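PDB 3NI8: PFC0360w protein from Plasmodium falciparum, which probably binds the chaperone Hsp90 and stimulates its ATPase activity. Local coordinates for residues 42-47 with 53-58. Residues are numbered along the deposited sequence; the frame is centred on the assembly and turned at random.
Sequences YTLTRL and AEVDLK
T45 meets A53 through a single nearly straight hydrogen bond: the backbone N of A53 donates to T45 OG1 over 3.1 Å, at an N-H...O angle of 172°. With chi1 at -62°, OG1 lies anti to the carbonyl carbon of T45, where it also bonds A41 O one turn back along the helix. A threonine hydroxyl suits this place because it can serve both partners, giving its proton to the A41 carbonyl while accepting the A53 N-H. The methyl of A53, CB, turns toward the helix and packs 3.5 Å from L44 CB; so small a side chain lets the two backbones come within 5.1 Å, CA to CA, at T45 and A53. V55 also faces the helix, and its CG2 touches L44 CD1 at 3.4 Å, the two side chains crossing at about a right angle. L44 is buried, and a long branched side chain serves it well, since it reaches V55 here and F144 of helix 132-150, while V55 rests on F74. E54, between A53 and V55, points away and pairs by its backbone with S64. This helix-loop-strand connection joins helix 41-47 to edge strand 54-55 of the antiparallel sheet in the helix-grip (SRPBCC) fold.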
loop_
_atom_site.group_PDB
_atom_site.type_symbol
_atom_site.label_atom_id
_atom_site.label_comp_id
_atom_site.label_asym_id
_atom_site.label_seq_id
_atom_site.Cartn_x
_atom_site.Cartn_y
_atom_site.Cartn_z
ATOM N N TYR A 42 -11.469 7.103 -3.157
ATOM C CA TYR A 42 -12.696 6.715 -2.472
ATOM C C TYR A 42 -12.654 5.279 -1.931
ATOM O O TYR A 42 -13.224 5.006 -0.879
ATOM C CB TYR A 42 -13.930 7.030 -3.330
ATOM C CG TYR A 42 -13.950 8.490 -3.780
ATOM C CD1 TYR A 42 -13.443 9.492 -2.964
ATOM C CD2 TYR A 42 -14.468 8.856 -5.008
ATOM C CE1 TYR A 42 -13.442 10.815 -3.372
ATOM C CE2 TYR A 42 -14.478 10.169 -5.420
ATOM C CZ TYR A 42 -13.969 11.145 -4.599
ATOM O OH TYR A 42 -13.979 12.457 -5.021
ATOM N N THR A 43 -11.937 4.379 -2.613
ATOM C CA THR A 43 -11.705 3.037 -2.079
ATOM C C THR A 43 -10.697 3.095 -0.931
ATOM O O THR A 43 -10.922 2.488 0.138
ATOM C CB THR A 43 -11.303 2.029 -3.168
ATOM O OG1 THR A 43 -12.307 2.038 -4.179
ATOM C CG2 THR A 43 -11.255 0.628 -2.602
ATOM N N LEU A 44 -9.608 3.842 -1.134
ATOM C CA LEU A 44 -8.603 4.014 -0.079
ATOM C C LEU A 44 -9.195 4.534 1.241
ATOM O O LEU A 44 -8.852 4.034 2.319
ATOM C CB LEU A 44 -7.452 4.909 -0.551
ATOM C CG LEU A 44 -6.471 4.268 -1.543
ATOM C CD1 LEU A 44 -5.729 5.364 -2.272
ATOM C CD2 LEU A 44 -5.514 3.280 -0.874
ATOM N N THR A 45 -10.075 5.531 1.136
ATOM C CA THR A 45 -10.801 6.078 2.280
ATOM C C THR A 45 -11.640 4.994 2.993
ATOM O O THR A 45 -11.623 4.929 4.212
ATOM C CB THR A 45 -11.680 7.268 1.858
ATOM O OG1 THR A 45 -10.847 8.318 1.349
ATOM C CG2 THR A 45 -12.500 7.816 3.044
ATOM N N ARG A 46 -12.337 4.137 2.233
ATOM C CA ARG A 46 -13.082 3.030 2.819
ATOM C C ARG A 46 -12.131 2.067 3.493
ATOM O O ARG A 46 -12.454 1.508 4.525
ATOM C CB ARG A 46 -13.848 2.230 1.764
ATOM C CG ARG A 46 -15.004 2.897 1.062
ATOM C CD ARG A 46 -15.663 1.869 0.126
ATOM N NE ARG A 46 -16.428 0.835 0.854
ATOM C CZ ARG A 46 -16.891 -0.307 0.319
ATOM N NH1 ARG A 46 -16.668 -0.611 -0.953
ATOM N NH2 ARG A 46 -17.583 -1.161 1.069
ATOM N N LEU A 47 -10.967 1.829 2.897
ATOM C CA LEU A 47 -9.972 0.941 3.500
ATOM C C LEU A 47 -9.341 1.557 4.750
ATOM O O LEU A 47 -8.752 0.843 5.572
ATOM C CB LEU A 47 -8.884 0.573 2.479
ATOM C CG LEU A 47 -9.252 -0.379 1.336
ATOM C CD1 LEU A 47 -8.152 -0.409 0.289
ATOM C CD2 LEU A 47 -9.503 -1.753 1.865
ATOM N N ALA A 53 -8.303 9.757 2.274
ATOM C CA ALA A 53 -7.157 9.475 1.413
ATOM C C ALA A 53 -7.199 10.493 0.291
ATOM O O ALA A 53 -8.266 10.755 -0.252
ATOM C CB ALA A 53 -7.270 8.103 0.849
ATOM N N GLU A 54 -6.055 11.091 -0.028
ATOM C CA GLU A 54 -5.930 11.981 -1.180
ATOM C C GLU A 54 -4.964 11.355 -2.199
ATOM O O GLU A 54 -3.913 10.807 -1.827
ATOM C CB GLU A 54 -5.469 13.390 -0.762
ATOM C CG GLU A 54 -6.525 14.212 0.024
ATOM C CD GLU A 54 -5.983 15.545 0.600
ATOM O OE1 GLU A 54 -4.746 15.743 0.707
ATOM O OE2 GLU A 54 -6.813 16.406 0.965
ATOM N N VAL A 55 -5.340 11.439 -3.474
ATOM C CA VAL A 55 -4.665 10.719 -4.547
ATOM C C VAL A 55 -4.620 11.577 -5.797
ATOM O O VAL A 55 -5.664 11.955 -6.338
ATOM C CB VAL A 55 -5.392 9.356 -4.886
ATOM C CG1 VAL A 55 -4.980 8.829 -6.251
ATOM C CG2 VAL A 55 -5.113 8.306 -3.845
ATOM N N ASP A 56 -3.407 11.891 -6.245
ATOM C CA ASP A 56 -3.200 12.466 -7.566
ATOM C C ASP A 56 -2.544 11.359 -8.385
ATOM O O ASP A 56 -1.313 11.187 -8.353
ATOM C CB ASP A 56 -2.332 13.720 -7.478
ATOM C CG ASP A 56 -2.052 14.350 -8.834
ATOM O OD1 ASP A 56 -2.778 14.089 -9.832
ATOM O OD2 ASP A 56 -1.076 15.124 -8.914
ATOM N N LEU A 57 -3.374 10.588 -9.094
ATOM C CA LEU A 57 -2.901 9.368 -9.765
ATOM C C LEU A 57 -2.150 9.609 -11.078
ATOM O O LEU A 57 -2.714 9.500 -12.183
ATOM C CB LEU A 57 -4.028 8.356 -9.935
ATOM C CG LEU A 57 -3.657 6.972 -10.454
ATOM C CD1 LEU A 57 -2.837 6.258 -9.411
ATOM C CD2 LEU A 57 -4.941 6.192 -10.841
ATOM N N LYS A 58 -0.863 9.928 -10.937
ATOM C CA LYS A 58 0.033 10.134 -12.091
ATOM C C LYS A 58 1.496 9.947 -11.642
ATOM O O LYS A 58 1.791 10.026 -10.446
ATOM C CB LYS A 58 -0.198 11.515 -12.741
ATOM C CG LYS A 58 0.449 12.696 -11.995
ATOM C CD LYS A 58 -0.019 14.022 -12.568
ATOM C CE LYS A 58 0.557 15.204 -11.805
ATOM N NZ LYS A 58 1.703 15.772 -12.541
#